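Protein Niban 2 (Homo sapiens, PDB 7CTP) may suppress apoptosis and may promote invasion by melanoma cells, and in this chain joins a PH domain to a large, mostly helical body. Local coordinates at residues R361-K366 / M401-E406; P206-A211 / Q234-L239; I312-H317 / E524-F529; N336-Y341 / P501-K506. All blocks are in the same frame, centred on the assembly; numbering follows the deposited sequence.

In the fold
All four contacts lie in the helical part of the chain rather than in the PH-domain sheet. Contact 2 comes first along the chain, joining helices 204-218 and 232-252. Contacts 3 and 4 share the long helix 260-337: contact 4 uses its C-terminal end and is nested within the longer loop closed by contact 3, their centres about 28 Å apart. Contact 1, between helices 342-378 and 402-405, is nested inside both. It is remote from contact 3, about 48 Å between centres and on the opposite side of the chain's centre. Contacts 3 and 4 bring together segments 207 and 160 residues apart, tying them into one helical body, while contacts 1 and 2 are more local.

Contact 1 (R361-K366 / M401-E406); sequences RDVFFK and MQSCYE
V363 of the long helix 342-378 meets S403 and C404 of the short helix 402-405, a helix-on-helix contact where the helical body borders the PH domain. The backbones come closest at V363 and M401, whose CA atoms are 7.8 Å apart. Of the two methyl groups of V363, CG2 does the touching. It is the branch anti to the carbonyl carbon, while CG1 stands anti to the backbone N (chi1 166°) and lies farther from both partners. C404 reaches the methyl with its sulfur, also anti to the carbonyl carbon, and the same side chain packs against E359 and V360, so the thiol is buried along the preceding turn of helix 342-378. S403 approaches from the more exposed side. Its hydroxyl lies between the backbone N and the carbonyl carbon (chi1 70°), and its polar bond is to the carboxylate of E359, which links the two helices beside the apolar touch. M440 of helix 422-455 touches V363, F364 and M401 and so closes the contact from a third helix. Across the short helix, Q402 and Y405 turn to helix 176-194: Q402 NE2 bonds D188 OD1, and Y405 makes a cation-pi contact with R191. The 402-405 helix is therefore a small wedge between helix 342-378 and the PH-domain helix. On the side facing helix 342-378, V363 CG2 sits 3.9 Å from S403 OG and 4.0 Å from C404 SG, with OG of S403 and SG of C404 themselves 4.3 Å apart.

Contact 2 (P206-A211 / Q234-L239); sequences PAFTDA and QILSNL
F208 spans the gap between helices 204-218 and 232-252, where the CA atoms of F208 and L236 are 9.7 Å apart. From CB the side chain runs straight out of its helix, CG anti to the backbone N (chi1 -178°), and carries the ring across before anything on the second helix is met. The outer edge then makes all the contacts. CE2 lies against I235, 3.7 Å from its CG2 and 3.9 Å from its CB, with the CD1 methyl of I235 close by. CE1, across the ring, is 3.9 Å from L236 CG. CZ, the leading atom, straddles the two, 4.0 Å from both I235 CG2 and L236 CG. I235 CB and L236 CG lie in the plane of the ring, so these two residues meet its rim rather than its faces. F286 of helix 260-337 meets F208 edge-to-face, and the ring of F27 from helix 10-48 joins at a steep angle. One turn on, I212 continues the seam against I235 and L239. Such a buried aromatic ring, wedged by its edge against two aliphatic side chains with further helices around it, is typical of the hydrophobic core between packed helices.

Contact 3 (I312-H317 / E524-F529); sequences ITSKEH and EDFARF
S314 and K315, adjacent on helix 260-337, face the 524-529 loop in different ways. F526 presents its ring edge to S314: CD2 of F526 is 4.1 Å from S314 CB, which lies near the ring plane. The serine hydroxyl is anti to the backbone N, and OG is buried with no hydrogen-bonding partner in the model. K315 starts out alongside the loop, then bends at chi3 (-75°) and again at chi4, which brings its ammonium round to the backbone carbonyl of F529. NZ of K315 is 2.9 Å from F529 O, in the carbonyl plane, at a C=O...N angle of 149°. The F529 ring itself turns off toward V303 and I304. A methionine in place of K315 would lack the ammonium and is likely to leave the F529 carbonyl without this donor, loosening the loop's hold on the helix. The lysine's chain is packed against F40 and I530. The loop, which runs between helices 464-511 and 532-555, thus lies along helix 260-337, with F526 also touching D307, while helix 10-48 packs F40 on I312 and K315 of helix 260-337, and the carbonyl of its E32 accepts a hydrogen bond from R528 NH2 of the loop.

Contact 4 (N336-Y341 / P501-K506); sequences NHVQPY and PFLLKK
The F502 ring meets H337 at its edge: H337 CB lies near the ring plane, 3.8 Å from CE2 and 4.0 Å from CZ of F502. Over one face sits CG of K506, 4.0 Å above the plane and displaced toward the rim. K506 is one turn on in the same helix, its N bonded to F502 O, so the lysine's aliphatic part lies back over the ring. The imidazole of H337 is itself covered on one face by N336 CB, and it is the CB of H337, not this ring, that touches F502. V338 comes in obliquely to the phenyl. Its CG2 methyl, anti to the carbonyl carbon, is 4.0 Å from F502 CD2 and 3.8 Å from L503 CD2, and so bridges the two. V338 and F502 run antiparallel alongside one another, and L503 lies roughly perpendicular to V338. With F502 CG anti to its backbone N (chi1 174°), the ring reaches out to the place where the chain leaves helix 260-337. L503 is also packed against C333 and V334 of that helix and V544 of helix 532-555, and F502 against L416. Replacing F502 by an alanine would probably open a gap beside H337 CB and leave the V338 methyl with L503 alone on this helix. Between these two segments the contact is apolar, carbon against carbon, which suggests that fit of shape rather than charge carries it, with V338 and L503 buried and H337 at the solvent-exposed margin.

Contact 1 (R361-K366 / M401-E406)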
loop_
_atom_site.group_PDB
_atom_site.type_symbol
_atom_site.label_atom_id
_atom_site.label_comp_id
_atom_site.label_asym_id
_atom_site.label_seq_id
_atom_site.Cartn_x
_atom_site.Cartn_y
_atom_site.Cartn_z
ATOM N N ARG A 361 7.546 13.524 -15.347
ATOM C CA ARG A 361 7.840 14.865 -15.838
ATOM C C ARG A 361 7.731 14.925 -17.357
ATOM O O ARG A 361 7.118 15.843 -17.916
ATOM C CB ARG A 361 9.238 15.276 -15.375
ATOM C CG ARG A 361 9.586 16.767 -15.518
ATOM C CD ARG A 361 11.097 16.952 -15.415
ATOM N NE ARG A 361 11.496 18.325 -15.111
ATOM C CZ ARG A 361 11.718 19.260 -16.030
ATOM N NH1 ARG A 361 11.565 18.973 -17.314
ATOM N NH2 ARG A 361 12.093 20.481 -15.662
ATOM N N ASP A 362 8.302 13.932 -18.040
ATOM C CA ASP A 362 8.287 13.935 -19.498
ATOM C C ASP A 362 6.873 13.764 -20.037
ATOM O O ASP A 362 6.496 14.408 -21.023
ATOM C CB ASP A 362 9.209 12.837 -20.028
ATOM C CG ASP A 362 10.666 13.081 -19.684
ATOM O OD1 ASP A 362 10.987 14.190 -19.191
ATOM O OD2 ASP A 362 11.495 12.170 -19.905
ATOM N N VAL A 363 6.072 12.904 -19.401
ATOM C CA VAL A 363 4.697 12.716 -19.847
ATOM C C VAL A 363 3.887 13.986 -19.619
ATOM O O VAL A 363 3.068 14.383 -20.458
ATOM C CB VAL A 363 4.070 11.503 -19.132
ATOM C CG1 VAL A 363 2.560 11.489 -19.326
ATOM C CG2 VAL A 363 4.673 10.199 -19.674
ATOM N N PHE A 364 4.108 14.639 -18.475
ATOM C CA PHE A 364 3.425 15.894 -18.174
ATOM C C PHE A 364 3.774 16.955 -19.210
ATOM O O PHE A 364 2.890 17.620 -19.763
ATOM C CB PHE A 364 3.820 16.356 -16.775
ATOM C CG PHE A 364 3.340 17.735 -16.428
ATOM C CD1 PHE A 364 1.984 18.009 -16.327
ATOM C CD2 PHE A 364 4.249 18.753 -16.196
ATOM C CE1 PHE A 364 1.542 19.282 -16.005
ATOM C CE2 PHE A 364 3.815 20.027 -15.873
ATOM C CZ PHE A 364 2.464 20.290 -15.777
ATOM N N PHE A 365 5.067 17.103 -19.487
ATOM C CA PHE A 365 5.551 18.082 -20.460
ATOM C C PHE A 365 4.943 17.847 -21.838
ATOM O O PHE A 365 4.530 18.800 -22.514
ATOM C CB PHE A 365 7.074 18.007 -20.515
ATOM C CG PHE A 365 7.723 19.093 -21.320
ATOM C CD1 PHE A 365 8.118 20.271 -20.714
ATOM C CD2 PHE A 365 7.977 18.921 -22.671
ATOM C CE1 PHE A 365 8.732 21.275 -21.440
ATOM C CE2 PHE A 365 8.594 19.927 -23.398
ATOM C CZ PHE A 365 8.968 21.100 -22.782
ATOM N N LYS A 366 4.875 16.581 -22.266
ATOM C CA LYS A 366 4.306 16.255 -23.571
ATOM C C LYS A 366 2.822 16.587 -23.635
ATOM O O LYS A 366 2.345 17.140 -24.634
ATOM C CB LYS A 366 4.534 14.776 -23.884
ATOM C CG LYS A 366 3.731 14.265 -25.069
ATOM C CD LYS A 366 3.974 12.784 -25.294
ATOM C CE LYS A 366 2.875 12.188 -26.147
ATOM N NZ LYS A 366 2.668 13.011 -27.370
ATOM N N MET A 401 -0.044 6.796 -18.063
ATOM C CA MET A 401 0.796 6.627 -16.884
ATOM C C MET A 401 1.633 5.355 -16.916
ATOM O O MET A 401 2.553 5.225 -16.106
ATOM C CB MET A 401 -0.064 6.628 -15.619
ATOM C CG MET A 401 -0.649 8.008 -15.274
ATOM S SD MET A 401 0.615 9.199 -14.818
ATOM C CE MET A 401 1.384 8.393 -13.414
ATOM N N GLN A 402 1.346 4.424 -17.828
ATOM C CA GLN A 402 1.966 3.102 -17.745
ATOM C C GLN A 402 3.472 3.164 -17.944
ATOM O O GLN A 402 4.215 2.409 -17.306
ATOM C CB GLN A 402 1.333 2.150 -18.754
ATOM C CG GLN A 402 -0.120 1.829 -18.462
ATOM C CD GLN A 402 -0.370 1.480 -16.998
ATOM O OE1 GLN A 402 0.479 0.887 -16.326
ATOM N NE2 GLN A 402 -1.544 1.853 -16.497
ATOM N N SER A 403 3.946 4.049 -18.824
ATOM C CA SER A 403 5.389 4.146 -19.052
ATOM C C SER A 403 6.119 4.645 -17.810
ATOM O O SER A 403 7.302 4.336 -17.622
ATOM C CB SER A 403 5.680 5.047 -20.253
ATOM O OG SER A 403 5.384 6.406 -19.963
ATOM N N CYS A 404 5.436 5.411 -16.949
ATOM C CA CYS A 404 6.035 5.817 -15.679
ATOM C C CYS A 404 6.106 4.641 -14.713
ATOM O O CYS A 404 7.157 4.370 -14.121
ATOM C CB CYS A 404 5.239 6.964 -15.047
ATOM S SG CYS A 404 4.777 8.301 -16.175
ATOM N N TYR A 405 4.979 3.949 -14.530
ATOM C CA TYR A 405 4.919 2.835 -13.592
ATOM C C TYR A 405 5.905 1.740 -13.990
ATOM O O TYR A 405 6.546 1.122 -13.127
ATOM C CB TYR A 405 3.488 2.292 -13.535
ATOM C CG TYR A 405 2.431 3.257 -12.992
ATOM C CD1 TYR A 405 2.733 4.167 -11.989
ATOM C CD2 TYR A 405 1.124 3.236 -13.482
ATOM C CE1 TYR A 405 1.756 5.051 -11.481
ATOM C CE2 TYR A 405 0.141 4.105 -12.980
ATOM C CZ TYR A 405 0.475 5.007 -11.982
ATOM O OH TYR A 405 -0.474 5.868 -11.478
ATOM N N GLU A 406 6.064 1.522 -15.301
ATOM C CA GLU A 406 6.947 0.473 -15.813
ATOM C C GLU A 406 8.393 0.656 -15.362
ATOM O O GLU A 406 9.145 -0.324 -15.292
ATOM C CB GLU A 406 6.883 0.437 -17.344
ATOM C CG GLU A 406 7.598 -0.766 -17.995
ATOM C CD GLU A 406 9.069 -0.503 -18.314
ATOM O OE1 GLU A 406 9.511 0.669 -18.269
ATOM O OE2 GLU A 406 9.785 -1.484 -18.618
#

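Contact 2 (P206-A211 / Q234-L239)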
loop_
_atom_site.group_PDB
_atom_site.type_symbol
_atom_site.label_atom_id
_atom_site.label_comp_id
_atom_site.label_asym_id
_atom_site.label_seq_id
_atom_site.Cartn_x
_atom_site.Cartn_y
_atom_site.Cartn_z
ATOM N N PRO A 206 -0.861 5.566 11.305
ATOM C CA PRO A 206 0.342 5.102 12.014
ATOM C C PRO A 206 0.052 4.185 13.190
ATOM O O PRO A 206 0.806 3.237 13.425
ATOM C CB PRO A 206 1.003 6.415 12.474
ATOM C CG PRO A 206 0.531 7.428 11.495
ATOM C CD PRO A 206 -0.879 7.035 11.150
ATOM N N ALA A 207 -1.012 4.446 13.955
ATOM C CA ALA A 207 -1.339 3.562 15.070
ATOM C C ALA A 207 -1.638 2.161 14.557
ATOM O O ALA A 207 -1.177 1.166 15.122
ATOM C CB ALA A 207 -2.519 4.108 15.866
ATOM N N PHE A 208 -2.392 2.073 13.461
ATOM C CA PHE A 208 -2.748 0.761 12.936
ATOM C C PHE A 208 -1.524 0.032 12.393
ATOM O O PHE A 208 -1.287 -1.138 12.722
ATOM C CB PHE A 208 -3.822 0.895 11.860
ATOM C CG PHE A 208 -4.265 -0.423 11.310
ATOM C CD1 PHE A 208 -5.216 -1.184 11.973
ATOM C CD2 PHE A 208 -3.696 -0.922 10.154
ATOM C CE1 PHE A 208 -5.611 -2.420 11.464
ATOM C CE2 PHE A 208 -4.078 -2.157 9.655
ATOM C CZ PHE A 208 -5.036 -2.901 10.309
ATOM N N THR A 209 -0.737 0.695 11.546
ATOM C CA THR A 209 0.351 -0.038 10.907
ATOM C C THR A 209 1.458 -0.375 11.901
ATOM O O THR A 209 2.081 -1.438 11.802
ATOM C CB THR A 209 0.886 0.745 9.711
ATOM O OG1 THR A 209 1.340 2.025 10.152
ATOM C CG2 THR A 209 -0.215 0.951 8.700
ATOM N N ASP A 210 1.710 0.505 12.879
ATOM C CA ASP A 210 2.652 0.164 13.940
ATOM C C ASP A 210 2.129 -0.981 14.798
ATOM O O ASP A 210 2.900 -1.852 15.206
ATOM C CB ASP A 210 2.957 1.384 14.814
ATOM C CG ASP A 210 3.871 2.389 14.126
ATOM O OD1 ASP A 210 4.706 1.974 13.294
ATOM O OD2 ASP A 210 3.744 3.599 14.417
ATOM N N ALA A 211 0.825 -1.006 15.087
ATOM C CA ALA A 211 0.290 -2.113 15.874
ATOM C C ALA A 211 0.424 -3.430 15.122
ATOM O O ALA A 211 0.688 -4.476 15.731
ATOM C CB ALA A 211 -1.173 -1.858 16.244
ATOM N N GLN A 234 -9.130 -5.401 5.711
ATOM C CA GLN A 234 -8.472 -6.352 4.819
ATOM C C GLN A 234 -7.133 -6.792 5.396
ATOM O O GLN A 234 -6.778 -7.981 5.350
ATOM C CB GLN A 234 -8.278 -5.718 3.441
ATOM C CG GLN A 234 -9.582 -5.526 2.667
ATOM C CD GLN A 234 -9.371 -4.794 1.348
ATOM O OE1 GLN A 234 -8.748 -3.737 1.310
ATOM N NE2 GLN A 234 -9.900 -5.348 0.261
ATOM N N ILE A 235 -6.377 -5.847 5.947
ATOM C CA ILE A 235 -5.074 -6.178 6.513
ATOM C C ILE A 235 -5.228 -7.072 7.735
ATOM O O ILE A 235 -4.478 -8.041 7.915
ATOM C CB ILE A 235 -4.297 -4.889 6.839
ATOM C CG1 ILE A 235 -3.925 -4.168 5.532
ATOM C CG2 ILE A 235 -3.074 -5.198 7.717
ATOM C CD1 ILE A 235 -3.478 -2.716 5.751
ATOM N N LEU A 236 -6.188 -6.755 8.603
ATOM C CA LEU A 236 -6.465 -7.619 9.746
ATOM C C LEU A 236 -6.875 -9.013 9.302
ATOM O O LEU A 236 -6.503 -10.009 9.934
ATOM C CB LEU A 236 -7.568 -7.007 10.596
ATOM C CG LEU A 236 -7.142 -6.047 11.686
ATOM C CD1 LEU A 236 -8.416 -5.591 12.389
ATOM C CD2 LEU A 236 -6.198 -6.763 12.642
ATOM N N SER A 237 -7.673 -9.101 8.236
ATOM C CA SER A 237 -8.042 -10.408 7.706
ATOM C C SER A 237 -6.818 -11.157 7.198
ATOM O O SER A 237 -6.689 -12.365 7.421
ATOM C CB SER A 237 -9.068 -10.249 6.588
ATOM O OG SER A 237 -10.195 -9.533 7.054
ATOM N N ASN A 238 -5.907 -10.453 6.516
ATOM C CA ASN A 238 -4.660 -11.074 6.081
ATOM C C ASN A 238 -3.844 -11.559 7.276
ATOM O O ASN A 238 -3.221 -12.626 7.218
ATOM C CB ASN A 238 -3.818 -10.099 5.256
ATOM C CG ASN A 238 -4.467 -9.693 3.934
ATOM O OD1 ASN A 238 -5.372 -10.364 3.410
ATOM N ND2 ASN A 238 -3.992 -8.575 3.381
ATOM N N LEU A 239 -3.790 -10.758 8.345
ATOM C CA LEU A 239 -3.065 -11.147 9.555
ATOM C C LEU A 239 -3.597 -12.454 10.126
ATOM O O LEU A 239 -2.823 -13.365 10.455
ATOM C CB LEU A 239 -3.178 -10.035 10.593
ATOM C CG LEU A 239 -2.349 -10.157 11.872
ATOM C CD1 LEU A 239 -0.863 -9.938 11.572
ATOM C CD2 LEU A 239 -2.850 -9.133 12.874
#

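Contact 3 (I312-H317 / E524-F529)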
loop_
_atom_site.group_PDB
_atom_site.type_symbol
_atom_site.label_atom_id
_atom_site.label_comp_id
_atom_site.label_asym_id
_atom_site.label_seq_id
_atom_site.Cartn_x
_atom_site.Cartn_y
_atom_site.Cartn_z
ATOM N N ILE A 312 7.752 14.787 27.256
ATOM C CA ILE A 312 9.026 14.748 26.536
ATOM C C ILE A 312 10.169 14.429 27.493
ATOM O O ILE A 312 11.053 13.615 27.192
ATOM C CB ILE A 312 9.265 16.077 25.800
ATOM C CG1 ILE A 312 8.220 16.285 24.699
ATOM C CG2 ILE A 312 10.680 16.115 25.214
ATOM C CD1 ILE A 312 8.209 17.696 24.145
ATOM N N THR A 313 10.169 15.077 28.661
ATOM C CA THR A 313 11.200 14.834 29.666
ATOM C C THR A 313 11.197 13.383 30.124
ATOM O O THR A 313 12.254 12.749 30.254
ATOM C CB THR A 313 10.974 15.769 30.851
ATOM O OG1 THR A 313 11.190 17.116 30.416
ATOM C CG2 THR A 313 11.904 15.424 31.998
ATOM N N SER A 314 10.007 12.838 30.374
ATOM C CA SER A 314 9.905 11.458 30.827
ATOM C C SER A 314 10.351 10.498 29.730
ATOM O O SER A 314 11.058 9.518 29.998
ATOM C CB SER A 314 8.473 11.162 31.273
ATOM O OG SER A 314 8.174 9.780 31.196
ATOM N N LYS A 315 9.961 10.782 28.484
ATOM C CA LYS A 315 10.391 9.967 27.348
ATOM C C LYS A 315 11.914 9.967 27.225
ATOM O O LYS A 315 12.536 8.911 27.042
ATOM C CB LYS A 315 9.724 10.478 26.065
ATOM C CG LYS A 315 9.647 9.450 24.923
ATOM C CD LYS A 315 8.752 9.922 23.754
ATOM C CE LYS A 315 7.243 9.827 24.065
ATOM N NZ LYS A 315 6.512 8.741 23.298
ATOM N N GLU A 316 12.537 11.140 27.377
ATOM C CA GLU A 316 13.991 11.242 27.250
ATOM C C GLU A 316 14.707 10.534 28.397
ATOM O O GLU A 316 15.779 9.949 28.196
ATOM C CB GLU A 316 14.399 12.715 27.165
ATOM C CG GLU A 316 15.909 13.001 27.084
ATOM C CD GLU A 316 16.672 12.078 26.136
ATOM O OE1 GLU A 316 17.737 11.564 26.548
ATOM O OE2 GLU A 316 16.228 11.883 24.982
ATOM N N HIS A 317 14.131 10.558 29.602
ATOM C CA HIS A 317 14.739 9.835 30.715
ATOM C C HIS A 317 14.706 8.331 30.470
ATOM O O HIS A 317 15.701 7.634 30.692
ATOM C CB HIS A 317 14.039 10.185 32.026
ATOM C CG HIS A 317 14.629 9.514 33.230
ATOM N ND1 HIS A 317 13.969 8.528 33.933
ATOM C CD2 HIS A 317 15.818 9.689 33.854
ATOM C CE1 HIS A 317 14.727 8.124 34.938
ATOM N NE2 HIS A 317 15.853 8.814 34.914
ATOM N N GLU A 524 2.526 6.704 35.497
ATOM C CA GLU A 524 1.345 5.954 35.071
ATOM C C GLU A 524 0.381 6.813 34.258
ATOM O O GLU A 524 -0.245 6.321 33.311
ATOM C CB GLU A 524 0.645 5.348 36.290
ATOM C CG GLU A 524 -0.712 4.715 36.003
ATOM C CD GLU A 524 -1.593 4.651 37.237
ATOM O OE1 GLU A 524 -2.836 4.720 37.093
ATOM O OE2 GLU A 524 -1.037 4.538 38.354
ATOM N N ASP A 525 0.251 8.096 34.598
ATOM C CA ASP A 525 -0.618 8.976 33.820
ATOM C C ASP A 525 -0.097 9.241 32.410
ATOM O O ASP A 525 -0.845 9.787 31.590
ATOM C CB ASP A 525 -0.809 10.311 34.542
ATOM C CG ASP A 525 -1.646 10.183 35.805
ATOM O OD1 ASP A 525 -1.938 9.039 36.225
ATOM O OD2 ASP A 525 -2.008 11.236 36.376
ATOM N N PHE A 526 1.151 8.874 32.113
ATOM C CA PHE A 526 1.739 9.037 30.790
ATOM C C PHE A 526 1.836 7.733 30.018
ATOM O O PHE A 526 2.396 7.733 28.915
ATOM C CB PHE A 526 3.155 9.636 30.878
ATOM C CG PHE A 526 3.202 11.049 31.404
ATOM C CD1 PHE A 526 2.048 11.798 31.567
ATOM C CD2 PHE A 526 4.416 11.619 31.739
ATOM C CE1 PHE A 526 2.111 13.090 32.065
ATOM C CE2 PHE A 526 4.486 12.908 32.231
ATOM C CZ PHE A 526 3.332 13.645 32.395
ATOM N N ALA A 527 1.323 6.630 30.562
ATOM C CA ALA A 527 1.558 5.321 29.955
ATOM C C ALA A 527 0.840 5.166 28.620
ATOM O O ALA A 527 1.233 4.318 27.809
ATOM C CB ALA A 527 1.140 4.207 30.913
ATOM N N ARG A 528 -0.222 5.945 28.374
ATOM C CA ARG A 528 -0.859 5.902 27.059
ATOM C C ARG A 528 -0.018 6.597 25.999
ATOM O O ARG A 528 -0.262 6.401 24.802
ATOM C CB ARG A 528 -2.247 6.552 27.085
ATOM C CG ARG A 528 -3.312 5.805 27.878
ATOM C CD ARG A 528 -3.496 4.357 27.418
ATOM N NE ARG A 528 -3.988 4.185 26.046
ATOM C CZ ARG A 528 -5.277 4.114 25.708
ATOM N NH1 ARG A 528 -6.218 4.238 26.641
ATOM N NH2 ARG A 528 -5.632 3.922 24.435
ATOM N N PHE A 529 0.968 7.400 26.403
ATOM C CA PHE A 529 1.740 8.192 25.452
ATOM C C PHE A 529 3.184 7.750 25.336
ATOM O O PHE A 529 3.875 8.204 24.420
ATOM C CB PHE A 529 1.718 9.672 25.846
ATOM C CG PHE A 529 0.364 10.139 26.249
ATOM C CD1 PHE A 529 -0.714 9.984 25.390
ATOM C CD2 PHE A 529 0.151 10.671 27.506
ATOM C CE1 PHE A 529 -1.986 10.376 25.776
ATOM C CE2 PHE A 529 -1.123 11.078 27.900
ATOM C CZ PHE A 529 -2.187 10.928 27.035
#

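Contact 4 (N336-Y341 / P501-K506)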
loop_
_atom_site.group_PDB
_atom_site.type_symbol
_atom_site.label_atom_id
_atom_site.label_comp_id
_atom_site.label_asym_id
_atom_site.label_seq_id
_atom_site.Cartn_x
_atom_site.Cartn_y
_atom_site.Cartn_z
ATOM N N ASN A 336 28.960 -3.181 11.655
ATOM C CA ASN A 336 29.437 -4.409 11.039
ATOM C C ASN A 336 28.473 -4.988 10.019
ATOM O O ASN A 336 28.918 -5.627 9.058
ATOM C CB ASN A 336 29.715 -5.461 12.112
ATOM C CG ASN A 336 30.851 -5.065 13.027
ATOM O OD1 ASN A 336 31.429 -3.989 12.865
ATOM N ND2 ASN A 336 31.164 -5.919 14.003
ATOM N N HIS A 337 27.169 -4.770 10.188
ATOM C CA HIS A 337 26.180 -5.542 9.451
ATOM C C HIS A 337 25.148 -4.715 8.701
ATOM O O HIS A 337 24.362 -5.300 7.944
ATOM C CB HIS A 337 25.456 -6.508 10.408
ATOM C CG HIS A 337 26.382 -7.431 11.136
ATOM N ND1 HIS A 337 27.103 -8.416 10.492
ATOM C CD2 HIS A 337 26.731 -7.502 12.441
ATOM C CE1 HIS A 337 27.849 -9.060 11.373
ATOM N NE2 HIS A 337 27.646 -8.524 12.563
ATOM N N VAL A 338 25.121 -3.393 8.868
ATOM C CA VAL A 338 24.148 -2.551 8.176
ATOM C C VAL A 338 24.867 -1.510 7.333
ATOM O O VAL A 338 24.652 -1.421 6.121
ATOM C CB VAL A 338 23.191 -1.849 9.159
ATOM C CG1 VAL A 338 22.138 -1.063 8.377
ATOM C CG2 VAL A 338 22.540 -2.843 10.089
ATOM N N GLN A 339 25.687 -0.692 7.991
ATOM C CA GLN A 339 26.403 0.386 7.311
ATOM C C GLN A 339 27.076 -0.042 6.010
ATOM O O GLN A 339 26.979 0.715 5.029
ATOM C CB GLN A 339 27.426 0.998 8.279
ATOM C CG GLN A 339 27.997 2.334 7.835
ATOM C CD GLN A 339 29.035 2.203 6.736
ATOM O OE1 GLN A 339 29.930 1.352 6.800
ATOM N NE2 GLN A 339 28.908 3.037 5.703
ATOM N N PRO A 340 27.740 -1.202 5.913
ATOM C CA PRO A 340 28.415 -1.546 4.649
ATOM C C PRO A 340 27.477 -1.699 3.477
ATOM O O PRO A 340 27.917 -1.570 2.329
ATOM C CB PRO A 340 29.102 -2.878 4.968
ATOM C CG PRO A 340 29.291 -2.874 6.427
ATOM C CD PRO A 340 28.086 -2.168 6.975
ATOM N N TYR A 341 26.203 -1.979 3.722
ATOM C CA TYR A 341 25.285 -2.351 2.659
ATOM C C TYR A 341 24.292 -1.255 2.305
ATOM O O TYR A 341 23.594 -1.381 1.294
ATOM C CB TYR A 341 24.541 -3.632 3.048
ATOM C CG TYR A 341 25.490 -4.731 3.459
ATOM C CD1 TYR A 341 26.180 -5.469 2.502
ATOM C CD2 TYR A 341 25.726 -5.008 4.800
ATOM C CE1 TYR A 341 27.060 -6.465 2.869
ATOM C CE2 TYR A 341 26.607 -6.005 5.181
ATOM C CZ TYR A 341 27.272 -6.731 4.208
ATOM O OH TYR A 341 28.152 -7.731 4.563
ATOM N N PRO A 501 14.089 -3.518 11.165
ATOM C CA PRO A 501 13.646 -4.878 11.540
ATOM C C PRO A 501 14.796 -5.853 11.648
ATOM O O PRO A 501 14.776 -6.759 12.493
ATOM C CB PRO A 501 12.685 -5.266 10.410
ATOM C CG PRO A 501 12.205 -3.971 9.870
ATOM C CD PRO A 501 13.403 -3.061 9.943
ATOM N N PHE A 502 15.807 -5.681 10.795
ATOM C CA PHE A 502 17.009 -6.498 10.885
ATOM C C PHE A 502 17.695 -6.321 12.237
ATOM O O PHE A 502 18.030 -7.304 12.911
ATOM C CB PHE A 502 17.954 -6.132 9.743
ATOM C CG PHE A 502 19.291 -6.813 9.819
ATOM C CD1 PHE A 502 19.449 -8.097 9.337
ATOM C CD2 PHE A 502 20.384 -6.164 10.382
ATOM C CE1 PHE A 502 20.687 -8.735 9.410
ATOM C CE2 PHE A 502 21.620 -6.791 10.458
ATOM C CZ PHE A 502 21.768 -8.082 9.970
ATOM N N LEU A 503 17.913 -5.071 12.643
ATOM C CA LEU A 503 18.581 -4.793 13.913
ATOM C C LEU A 503 17.767 -5.304 15.091
ATOM O O LEU A 503 18.313 -5.881 16.038
ATOM C CB LEU A 503 18.818 -3.293 14.056
ATOM C CG LEU A 503 19.884 -2.677 13.163
ATOM C CD1 LEU A 503 19.734 -1.172 13.232
ATOM C CD2 LEU A 503 21.273 -3.117 13.608
ATOM N N LEU A 504 16.453 -5.064 15.065
ATOM C CA LEU A 504 15.621 -5.496 16.178
ATOM C C LEU A 504 15.672 -7.008 16.342
ATOM O O LEU A 504 15.733 -7.514 17.467
ATOM C CB LEU A 504 14.185 -5.016 15.968
ATOM C CG LEU A 504 14.009 -3.496 16.069
ATOM C CD1 LEU A 504 12.552 -3.138 15.800
ATOM C CD2 LEU A 504 14.457 -2.969 17.437
ATOM N N LYS A 505 15.682 -7.741 15.232
ATOM C CA LYS A 505 15.774 -9.195 15.308
ATOM C C LYS A 505 17.116 -9.632 15.883
ATOM O O LYS A 505 17.168 -10.496 16.767
ATOM C CB LYS A 505 15.547 -9.817 13.935
ATOM C CG LYS A 505 15.535 -11.338 14.002
ATOM C CD LYS A 505 15.561 -11.956 12.623
ATOM C CE LYS A 505 14.170 -12.424 12.221
ATOM N NZ LYS A 505 14.028 -12.529 10.742
ATOM N N LYS A 506 18.212 -9.029 15.413
ATOM C CA LYS A 506 19.531 -9.373 15.945
ATOM C C LYS A 506 19.633 -9.038 17.429
ATOM O O LYS A 506 20.251 -9.782 18.205
ATOM C CB LYS A 506 20.620 -8.642 15.160
ATOM C CG LYS A 506 20.760 -9.079 13.709
ATOM C CD LYS A 506 21.216 -10.528 13.592
ATOM C CE LYS A 506 21.292 -10.954 12.118
ATOM N NZ LYS A 506 21.348 -12.440 11.976
#